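Local structure of coenzyme Q-binding protein COQ10 START domain-containing protein (Thermus thermophilus, 2D4R) at residues A[20-25]-A[66-71]; A[88-93]-A[103-108]; A[9-14]-A[137-142]. The protein is of unknown function but, as a putative member of the START domain superfamily, probably binds a lipid or similar hydrophobic molecule. One frame throughout, in Å; residues are numbered along the deposited sequence.

Contact 1 (A[20-25]-A[66-71]); sequences LAKDLE and EEWDDE
With CG anti to the backbone N (chi1 -179°) and an extended chain beyond it, Lys22 runs across one face of the Trp68 indole, whose own chi1 of -66° turns the ring off strand 58-69 so that this face meets the lysine. Lys22 CG sits 3.7 Å from the centroid of the six-membered ring of Trp68, 15° off the ring normal, a CH-pi contact. The backbone follows the side chain over that face, Lys22 CA lying 3.4 Å from Trp68 CH2. Past the ring, the ammonium group makes a long salt bridge, Lys22 NZ to Asp70 OD2 at 3.3 Å, weak as a hydrogen bond; the same Asp70 oxygen is also hydrogen-bonded to Tyr18. Leu24 approaches differently: its CD2 meets the edge of the indole, 4.2 Å from Trp68 CZ2, while CD1 lies 3.5 Å from Glu66 OE1. That carboxylate oxygen is hydrogen-bonded to the hydroxyls of Ser49 and Thr47. Trp68 thus packs on the end of helix 14-22 and Glu66 beside Leu24 of helix 24-27, with Asp23 ending one helix and N-capping the next. Such a pair of small helices packed against the concave antiparallel sheet is characteristic of the Bet v 1-like (SRPBCC) fold.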
loop_
_atom_site.group_PDB
_atom_site.type_symbol
_atom_site.label_atom_id
_atom_site.label_comp_id
_atom_site.label_asym_id
_atom_site.label_seq_id
_atom_site.Cartn_x
_atom_site.Cartn_y
_atom_site.Cartn_z
ATOM N N LEU A 20 -7.862 7.534 -7.211
ATOM C CA LEU A 20 -7.827 7.931 -5.814
ATOM C C LEU A 20 -6.710 7.250 -5.032
ATOM O O LEU A 20 -6.206 7.803 -4.053
ATOM C CB LEU A 20 -9.165 7.626 -5.155
ATOM C CG LEU A 20 -10.295 8.543 -5.599
ATOM C CD1 LEU A 20 -11.626 7.984 -5.119
ATOM C CD2 LEU A 20 -10.036 9.943 -5.042
ATOM N N ALA A 21 -6.318 6.053 -5.455
ATOM C CA ALA A 21 -5.197 5.368 -4.811
ATOM C C ALA A 21 -3.864 5.959 -5.270
ATOM O O ALA A 21 -2.856 5.880 -4.568
ATOM C CB ALA A 21 -5.245 3.898 -5.123
ATOM N N LYS A 22 -3.870 6.565 -6.451
ATOM C CA LYS A 22 -2.656 7.108 -7.041
ATOM C C LYS A 22 -2.276 8.424 -6.383
ATOM O O LYS A 22 -1.101 8.775 -6.305
ATOM C CB LYS A 22 -2.852 7.314 -8.539
ATOM C CG LYS A 22 -1.635 7.861 -9.248
ATOM C CD LYS A 22 -1.967 8.208 -10.677
ATOM C CE LYS A 22 -0.856 9.007 -11.316
ATOM N NZ LYS A 22 -1.123 9.187 -12.763
ATOM N N ASP A 23 -3.280 9.151 -5.910
ATOM C CA ASP A 23 -3.056 10.372 -5.149
ATOM C C ASP A 23 -2.771 9.977 -3.714
ATOM O O ASP A 23 -3.652 10.074 -2.843
ATOM C CB ASP A 23 -4.295 11.268 -5.200
ATOM C CG ASP A 23 -4.202 12.455 -4.244
ATOM O OD1 ASP A 23 -3.079 12.848 -3.874
ATOM O OD2 ASP A 23 -5.261 12.993 -3.871
ATOM N N LEU A 24 -1.537 9.527 -3.483
ATOM C CA LEU A 24 -1.149 8.959 -2.200
ATOM C C LEU A 24 -1.352 9.962 -1.073
ATOM O O LEU A 24 -1.776 9.604 0.024
ATOM C CB LEU A 24 0.315 8.527 -2.231
ATOM C CG LEU A 24 0.705 7.493 -3.283
ATOM C CD1 LEU A 24 2.216 7.277 -3.281
ATOM C CD2 LEU A 24 -0.008 6.220 -2.987
ATOM N N GLU A 25 -1.055 11.225 -1.342
ATOM C CA GLU A 25 -1.116 12.205 -0.284
ATOM C C GLU A 25 -2.560 12.478 0.120
ATOM O O GLU A 25 -2.840 12.725 1.295
ATOM C CB GLU A 25 -0.403 13.473 -0.725
ATOM C CG GLU A 25 1.072 13.223 -0.966
ATOM C CD GLU A 25 1.876 14.494 -0.983
ATOM O OE1 GLU A 25 1.311 15.528 -1.386
ATOM O OE2 GLU A 25 3.064 14.458 -0.594
ATOM N N GLU A 66 6.895 3.810 -6.911
ATOM C CA GLU A 66 5.759 3.195 -7.579
ATOM C C GLU A 66 5.686 3.575 -9.049
ATOM O O GLU A 66 5.861 4.734 -9.427
ATOM C CB GLU A 66 4.443 3.553 -6.871
ATOM C CG GLU A 66 4.340 4.970 -6.384
ATOM C CD GLU A 66 4.671 5.093 -4.912
ATOM O OE1 GLU A 66 5.251 6.125 -4.516
ATOM O OE2 GLU A 66 4.351 4.155 -4.151
ATOM N N GLU A 67 5.446 2.566 -9.877
ATOM C CA GLU A 67 5.255 2.752 -11.303
ATOM C C GLU A 67 3.770 2.567 -11.554
ATOM O O GLU A 67 3.193 1.523 -11.197
ATOM C CB GLU A 67 6.058 1.709 -12.082
ATOM C CG GLU A 67 6.200 1.987 -13.566
ATOM C CD GLU A 67 6.781 0.801 -14.329
ATOM O OE1 GLU A 67 6.388 -0.357 -14.042
ATOM O OE2 GLU A 67 7.633 1.028 -15.215
ATOM N N TRP A 68 3.161 3.588 -12.156
ATOM C CA TRP A 68 1.722 3.634 -12.362
ATOM C C TRP A 68 1.385 3.285 -13.807
ATOM O O TRP A 68 1.922 3.884 -14.744
ATOM C CB TRP A 68 1.191 5.030 -12.008
ATOM C CG TRP A 68 1.314 5.364 -10.535
ATOM C CD1 TRP A 68 2.265 6.145 -9.949
ATOM C CD2 TRP A 68 0.477 4.889 -9.471
ATOM N NE1 TRP A 68 2.081 6.187 -8.589
ATOM C CE2 TRP A 68 0.990 5.427 -8.266
ATOM C CE3 TRP A 68 -0.658 4.059 -9.416
ATOM C CZ2 TRP A 68 0.410 5.165 -7.017
ATOM C CZ3 TRP A 68 -1.235 3.796 -8.170
ATOM C CH2 TRP A 68 -0.695 4.351 -6.986
ATOM N N ASP A 69 0.500 2.310 -13.978
ATOM C CA ASP A 69 0.037 1.930 -15.291
ATOM C C ASP A 69 -1.399 2.427 -15.521
ATOM O O ASP A 69 -2.373 1.720 -15.245
ATOM C CB ASP A 69 0.114 0.415 -15.432
ATOM C CG ASP A 69 -0.191 -0.047 -16.825
ATOM O OD1 ASP A 69 -0.826 0.719 -17.577
ATOM O OD2 ASP A 69 0.199 -1.177 -17.169
ATOM N N ASP A 70 -1.512 3.648 -16.034
ATOM C CA ASP A 70 -2.800 4.308 -16.217
ATOM C C ASP A 70 -3.692 3.532 -17.175
ATOM O O ASP A 70 -4.893 3.427 -16.963
ATOM C CB ASP A 70 -2.596 5.731 -16.757
ATOM C CG ASP A 70 -1.858 6.641 -15.779
ATOM O OD1 ASP A 70 -0.879 7.301 -16.202
ATOM O OD2 ASP A 70 -2.255 6.703 -14.595
ATOM N N GLU A 71 -3.102 2.991 -18.231
ATOM C CA GLU A 71 -3.855 2.229 -19.226
ATOM C C GLU A 71 -4.627 1.065 -18.617
ATOM O O GLU A 71 -5.832 0.930 -18.821
ATOM C CB GLU A 71 -2.903 1.691 -20.293
ATOM C CG GLU A 71 -2.755 2.592 -21.478
ATOM C CD GLU A 71 -3.582 2.104 -22.633
ATOM O OE1 GLU A 71 -3.183 1.092 -23.248
ATOM O OE2 GLU A 71 -4.630 2.720 -22.918
#

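Contact 2 (A[88-93]-A[103-108]); sequences EGTWVF and VLTLTY
One water is held by four oxygens between Thr90 and the strand 103-108. It donates to Thr90 O and to Val103 O, at 2.8 and 2.7 Å, and accepts from the two hydroxyls, Thr90 OG1 and Thr105 OG1, each 2.6 Å away. The threonine hydroxyls themselves stay 3.8 Å apart (OG1 to OG1), so the water rather than a direct bond joins them. Thr90 places its OG1 between the backbone N and the carbonyl carbon (chi1 63°), which lets one residue offer the water both a hydroxyl and a carbonyl. Around it runs regular antiparallel pairing: Glu88 with Thr107, Thr90 with Thr105 and Val92 with Val103 are hydrogen-bonded pairs, each with two backbone bonds, of which Thr107 N to Glu88 O is the shortest at 2.7 Å. These strands, 86-95 and 100-109, form a beta hairpin within the curved sheet of the Bet v 1-like fold, bordered by strands 74-82 and 3-10. Glu88, Thr90 and Val92 share one face with their partners, and Val92 CG2 packs on Val103 CB there. On the other face, which carries Trp91, Leu104 and Leu106, Leu104 CD1 lies over the five-membered ring of Trp91, 3.4 Å from its centroid and 10° off the normal. Replacing Trp91 by an alanine would remove the indole, and is likely to leave the Leu104 methyl without its aromatic partner and a gap beside Phe77 and Leu138. Gly89, paired with Leu106 without hydrogen bonds, brings its CA to 2.9 Å from Thr105 O, where a side chain would collide with that carbonyl.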
loop_
_atom_site.group_PDB
_atom_site.type_symbol
_atom_site.label_atom_id
_atom_site.label_comp_id
_atom_site.label_asym_id
_atom_site.label_seq_id
_atom_site.Cartn_x
_atom_site.Cartn_y
_atom_site.Cartn_z
ATOM N N GLU A 88 7.931 -4.757 -1.764
ATOM C CA GLU A 88 7.506 -4.635 -3.148
ATOM C C GLU A 88 6.213 -5.399 -3.422
ATOM O O GLU A 88 5.830 -6.318 -2.675
ATOM C CB GLU A 88 8.610 -5.158 -4.075
ATOM C CG GLU A 88 8.851 -6.657 -3.954
ATOM C CD GLU A 88 9.996 -7.143 -4.823
ATOM O OE1 GLU A 88 11.030 -7.543 -4.258
ATOM O OE2 GLU A 88 9.872 -7.126 -6.066
ATOM N N GLY A 89 5.550 -5.026 -4.512
ATOM C CA GLY A 89 4.301 -5.672 -4.832
ATOM C C GLY A 89 3.503 -4.938 -5.884
ATOM O O GLY A 89 4.034 -4.168 -6.675
ATOM N N THR A 90 2.206 -5.171 -5.897
ATOM C CA THR A 90 1.371 -4.566 -6.912
ATOM C C THR A 90 0.052 -4.179 -6.281
ATOM O O THR A 90 -0.409 -4.837 -5.360
ATOM C CB THR A 90 1.097 -5.547 -8.060
ATOM O OG1 THR A 90 0.360 -6.655 -7.543
ATOM C CG2 THR A 90 2.411 -6.043 -8.680
ATOM N N TRP A 91 -0.519 -3.079 -6.761
ATOM C CA TRP A 91 -1.942 -2.789 -6.594
ATOM C C TRP A 91 -2.609 -3.007 -7.963
ATOM O O TRP A 91 -2.172 -2.444 -8.974
ATOM C CB TRP A 91 -2.170 -1.332 -6.171
ATOM C CG TRP A 91 -1.544 -0.921 -4.851
ATOM C CD1 TRP A 91 -0.216 -0.953 -4.522
ATOM C CD2 TRP A 91 -2.215 -0.321 -3.731
ATOM N NE1 TRP A 91 -0.022 -0.405 -3.282
ATOM C CE2 TRP A 91 -1.228 -0.007 -2.773
ATOM C CE3 TRP A 91 -3.553 -0.019 -3.449
ATOM C CZ2 TRP A 91 -1.531 0.603 -1.556
ATOM C CZ3 TRP A 91 -3.858 0.588 -2.235
ATOM C CH2 TRP A 91 -2.847 0.894 -1.304
ATOM N N VAL A 92 -3.653 -3.825 -8.003
ATOM C CA VAL A 92 -4.429 -3.976 -9.231
ATOM C C VAL A 92 -5.910 -3.737 -8.961
ATOM O O VAL A 92 -6.419 -4.038 -7.879
ATOM C CB VAL A 92 -4.249 -5.394 -9.872
ATOM C CG1 VAL A 92 -2.774 -5.605 -10.263
ATOM C CG2 VAL A 92 -4.734 -6.498 -8.894
ATOM N N PHE A 93 -6.589 -3.178 -9.952
ATOM C CA PHE A 93 -7.960 -2.750 -9.776
ATOM C C PHE A 93 -8.808 -3.426 -10.834
ATOM O O PHE A 93 -8.740 -3.108 -12.018
ATOM C CB PHE A 93 -8.039 -1.224 -9.872
ATOM C CG PHE A 93 -7.121 -0.518 -8.904
ATOM C CD1 PHE A 93 -5.740 -0.529 -9.102
ATOM C CD2 PHE A 93 -7.631 0.132 -7.782
ATOM C CE1 PHE A 93 -4.888 0.089 -8.198
ATOM C CE2 PHE A 93 -6.785 0.751 -6.874
ATOM C CZ PHE A 93 -5.407 0.730 -7.080
ATOM N N VAL A 103 -6.908 -5.596 -5.439
ATOM C CA VAL A 103 -6.002 -6.629 -4.954
ATOM C C VAL A 103 -4.619 -6.060 -4.664
ATOM O O VAL A 103 -3.979 -5.472 -5.533
ATOM C CB VAL A 103 -5.852 -7.766 -5.973
ATOM C CG1 VAL A 103 -5.073 -8.916 -5.348
ATOM C CG2 VAL A 103 -7.223 -8.210 -6.456
ATOM N N LEU A 104 -4.165 -6.246 -3.432
ATOM C CA LEU A 104 -2.878 -5.718 -3.006
ATOM C C LEU A 104 -1.948 -6.845 -2.576
ATOM O O LEU A 104 -2.230 -7.572 -1.624
ATOM C CB LEU A 104 -3.069 -4.734 -1.846
ATOM C CG LEU A 104 -1.807 -4.169 -1.197
ATOM C CD1 LEU A 104 -0.907 -3.570 -2.260
ATOM C CD2 LEU A 104 -2.194 -3.121 -0.159
ATOM N N THR A 105 -0.830 -6.973 -3.275
ATOM C CA THR A 105 0.113 -8.050 -3.030
ATOM C C THR A 105 1.442 -7.449 -2.589
ATOM O O THR A 105 1.979 -6.551 -3.257
ATOM C CB THR A 105 0.340 -8.852 -4.325
ATOM O OG1 THR A 105 -0.926 -9.131 -4.927
ATOM C CG2 THR A 105 1.066 -10.152 -4.041
ATOM N N LEU A 106 1.978 -7.957 -1.482
ATOM C CA LEU A 106 3.177 -7.393 -0.864
ATOM C C LEU A 106 4.207 -8.459 -0.474
ATOM O O LEU A 106 3.968 -9.285 0.408
ATOM C CB LEU A 106 2.782 -6.582 0.373
ATOM C CG LEU A 106 3.903 -6.001 1.237
ATOM C CD1 LEU A 106 4.835 -5.124 0.412
ATOM C CD2 LEU A 106 3.283 -5.213 2.362
ATOM N N THR A 107 5.353 -8.433 -1.141
ATOM C CA THR A 107 6.490 -9.247 -0.739
ATOM C C THR A 107 7.435 -8.378 0.064
ATOM O O THR A 107 7.846 -7.313 -0.383
ATOM C CB THR A 107 7.239 -9.793 -1.968
ATOM O OG1 THR A 107 6.379 -10.682 -2.680
ATOM C CG2 THR A 107 8.540 -10.502 -1.556
ATOM N N TYR A 108 7.775 -8.824 1.259
ATOM C CA TYR A 108 8.639 -8.044 2.133
ATOM C C TYR A 108 9.694 -8.948 2.761
ATOM O O TYR A 108 9.494 -10.162 2.905
ATOM C CB TYR A 108 7.817 -7.394 3.244
ATOM C CG TYR A 108 7.247 -8.421 4.204
ATOM C CD1 TYR A 108 7.914 -8.746 5.390
ATOM C CD2 TYR A 108 6.084 -9.125 3.889
ATOM C CE1 TYR A 108 7.440 -9.755 6.235
ATOM C CE2 TYR A 108 5.599 -10.133 4.726
ATOM C CZ TYR A 108 6.285 -10.444 5.893
ATOM O OH TYR A 108 5.820 -11.440 6.704
HETATM O O HOH W 1 -1.875 -7.069 -6.236
#

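Contact 3 (A[9-14]-A[137-142])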
loop_
_atom_site.group_PDB
_atom_site.type_symbol
_atom_site.label_atom_id
_atom_site.label_comp_id
_atom_site.label_asym_id
_atom_site.label_seq_id
_atom_site.Cartn_x
_atom_site.Cartn_y
_atom_site.Cartn_z
ATOM N N TYR A 9 -13.486 -5.258 -1.973
ATOM C CA TYR A 9 -14.447 -4.735 -2.939
ATOM C C TYR A 9 -14.817 -3.292 -2.612
ATOM O O TYR A 9 -15.199 -2.984 -1.481
ATOM C CB TYR A 9 -15.718 -5.591 -2.956
ATOM C CG TYR A 9 -16.809 -4.986 -3.801
ATOM C CD1 TYR A 9 -16.765 -5.080 -5.192
ATOM C CD2 TYR A 9 -17.847 -4.250 -3.217
ATOM C CE1 TYR A 9 -17.719 -4.450 -5.984
ATOM C CE2 TYR A 9 -18.811 -3.619 -4.004
ATOM C CZ TYR A 9 -18.736 -3.720 -5.388
ATOM O OH TYR A 9 -19.651 -3.067 -6.178
ATOM N N ILE A 10 -14.703 -2.410 -3.602
ATOM C CA ILE A 10 -15.075 -1.011 -3.411
ATOM C C ILE A 10 -16.153 -0.557 -4.403
ATOM O O ILE A 10 -15.989 -0.659 -5.614
ATOM C CB ILE A 10 -13.836 -0.098 -3.522
ATOM C CG1 ILE A 10 -12.892 -0.389 -2.344
ATOM C CG2 ILE A 10 -14.251 1.372 -3.527
ATOM C CD1 ILE A 10 -11.577 0.379 -2.371
ATOM N N PRO A 11 -17.280 -0.055 -3.887
ATOM C CA PRO A 11 -18.388 0.412 -4.729
ATOM C C PRO A 11 -18.089 1.696 -5.513
ATOM O O PRO A 11 -18.546 2.776 -5.153
ATOM C CB PRO A 11 -19.534 0.590 -3.740
ATOM C CG PRO A 11 -18.864 0.807 -2.426
ATOM C CD PRO A 11 -17.618 -0.007 -2.454
ATOM N N ALA A 12 -17.324 1.554 -6.594
ATOM C CA ALA A 12 -16.968 2.675 -7.459
ATOM C C ALA A 12 -16.216 2.118 -8.663
ATOM O O ALA A 12 -15.535 1.105 -8.552
ATOM C CB ALA A 12 -16.107 3.668 -6.699
ATOM N N PRO A 13 -16.334 2.768 -9.830
ATOM C CA PRO A 13 -15.638 2.273 -11.020
ATOM C C PRO A 13 -14.132 2.205 -10.857
ATOM O O PRO A 13 -13.509 3.108 -10.300
ATOM C CB PRO A 13 -16.054 3.245 -12.122
ATOM C CG PRO A 13 -16.452 4.475 -11.408
ATOM C CD PRO A 13 -17.030 4.037 -10.092
ATOM N N PRO A 14 -13.529 1.126 -11.366
ATOM C CA PRO A 14 -12.087 0.881 -11.303
ATOM C C PRO A 14 -11.240 2.110 -11.586
ATOM O O PRO A 14 -10.254 2.360 -10.902
ATOM C CB PRO A 14 -11.863 -0.227 -12.335
ATOM C CG PRO A 14 -13.185 -0.937 -12.411
ATOM C CD PRO A 14 -14.224 0.131 -12.205
ATOM N N GLY A 137 -8.713 1.693 4.203
ATOM C CA GLY A 137 -8.511 3.125 4.141
ATOM C C GLY A 137 -8.788 3.686 2.755
ATOM O O GLY A 137 -9.246 4.819 2.629
ATOM N N LEU A 138 -8.514 2.908 1.710
ATOM C CA LEU A 138 -8.823 3.352 0.346
ATOM C C LEU A 138 -10.339 3.363 0.127
ATOM O O LEU A 138 -10.863 4.259 -0.535
ATOM C CB LEU A 138 -8.120 2.462 -0.704
ATOM C CG LEU A 138 -8.613 2.528 -2.161
ATOM C CD1 LEU A 138 -8.531 3.958 -2.660
ATOM C CD2 LEU A 138 -7.787 1.609 -3.055
ATOM N N GLU A 139 -11.032 2.385 0.710
ATOM C CA GLU A 139 -12.496 2.345 0.709
ATOM C C GLU A 139 -13.031 3.657 1.242
ATOM O O GLU A 139 -13.963 4.244 0.688
ATOM C CB GLU A 139 -12.996 1.215 1.609
ATOM C CG GLU A 139 -13.732 0.101 0.900
ATOM C CD GLU A 139 -15.239 0.231 1.003
ATOM O OE1 GLU A 139 -15.905 -0.757 1.381
ATOM O OE2 GLU A 139 -15.762 1.320 0.697
ATOM N N GLU A 140 -12.421 4.118 2.326
ATOM C CA GLU A 140 -12.901 5.286 3.031
ATOM C C GLU A 140 -12.526 6.569 2.314
ATOM O O GLU A 140 -13.134 7.618 2.537
ATOM C CB GLU A 140 -12.342 5.291 4.451
ATOM C CG GLU A 140 -12.841 4.123 5.290
ATOM C CD GLU A 140 -12.313 4.162 6.708
ATOM O OE1 GLU A 140 -11.145 4.569 6.882
ATOM O OE2 GLU A 140 -13.062 3.790 7.642
ATOM N N ARG A 141 -11.515 6.489 1.456
ATOM C CA ARG A 141 -11.134 7.641 0.653
ATOM C C ARG A 141 -12.197 7.792 -0.420
ATOM O O ARG A 141 -12.708 8.883 -0.661
ATOM C CB ARG A 141 -9.772 7.409 -0.006
ATOM C CG ARG A 141 -8.847 8.614 -0.059
ATOM C CD ARG A 141 -9.526 9.876 -0.542
ATOM N NE ARG A 141 -8.651 10.678 -1.403
ATOM C CZ ARG A 141 -8.908 11.931 -1.781
ATOM N NH1 ARG A 141 -10.014 12.539 -1.371
ATOM N NH2 ARG A 141 -8.075 12.578 -2.584
ATOM N N VAL A 142 -12.529 6.672 -1.051
ATOM C CA VAL A 142 -13.377 6.671 -2.231
ATOM C C VAL A 142 -14.789 7.109 -1.865
ATOM O O VAL A 142 -15.434 7.828 -2.631
ATOM C CB VAL A 142 -13.409 5.263 -2.905
ATOM C CG1 VAL A 142 -14.333 5.265 -4.098
ATOM C CG2 VAL A 142 -12.010 4.871 -3.355
#
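Ile10 reaches from the end of strand 3-10 into the flank of helix 120-144, and its three outer carbons spread over Leu138, Glu139 and Val142. At CB the chain forks. CG2, anti to the backbone N, goes to Val142, 3.9 Å from its CG1. CG1 takes the other direction (chi1 -67°) and runs alongside Glu139 in the opposite sense, with Ile10 CG1 only 3.4 Å from Glu139 CG. Beyond it the extended chain carries CD1 to Leu138, 3.7 Å from Leu138 CG, the two side chains meeting at about a right angle; Ile10 CD1 is equally close, 3.7 Å, to Glu139 N. Farther along the loop, Ala12 CB touches Val142 CG1 at 3.5 Å, and that one methyl thereby serves both Ile10 and Ala12. Glu139 bends at chi2 (-99°), which lays its aliphatic part along the isoleucine and sets the carboxylate beside the Pro11 ring, Glu139 OE2 3.9 Å from Pro11 CD. Its charge has a long, weak ion pair with Arg8. No hydrogen bond crosses the contact, which is held by apolar packing. Val17 of helix 14-22 touches Ile10, Ala12 and Leu138, closing the group from a third element. The long C-terminal helix thus lies against the edge strand and the turn leading into the first short helix, as in the helix-grip architecture of START and Bet v 1-like domains.

In the fold
All three contacts reach one sheet. Contact 1 and contact 2, with centres about 13 Å apart, join where Ala21 CB packs on Phe93 CZ at 3.7 Å. Contacts 1 and 3, whose centres are about 14 Å apart, are tied by a salt bridge from Asp23 OD2 to Arg141 NH2 at 3.1 Å. Contacts 2 and 3, with centres about 16 Å apart, meet through Leu138, whose CD2 lies 4.0 Å from Phe93 CE2; Leu138 also touches Trp91, and Ala21 of contact 1. Contact 3 closes a chain loop that holds the other two. In relatives a ligand cavity lies between the sheet and the long helix, so the face carrying Trp91 and Leu106 would probably line it.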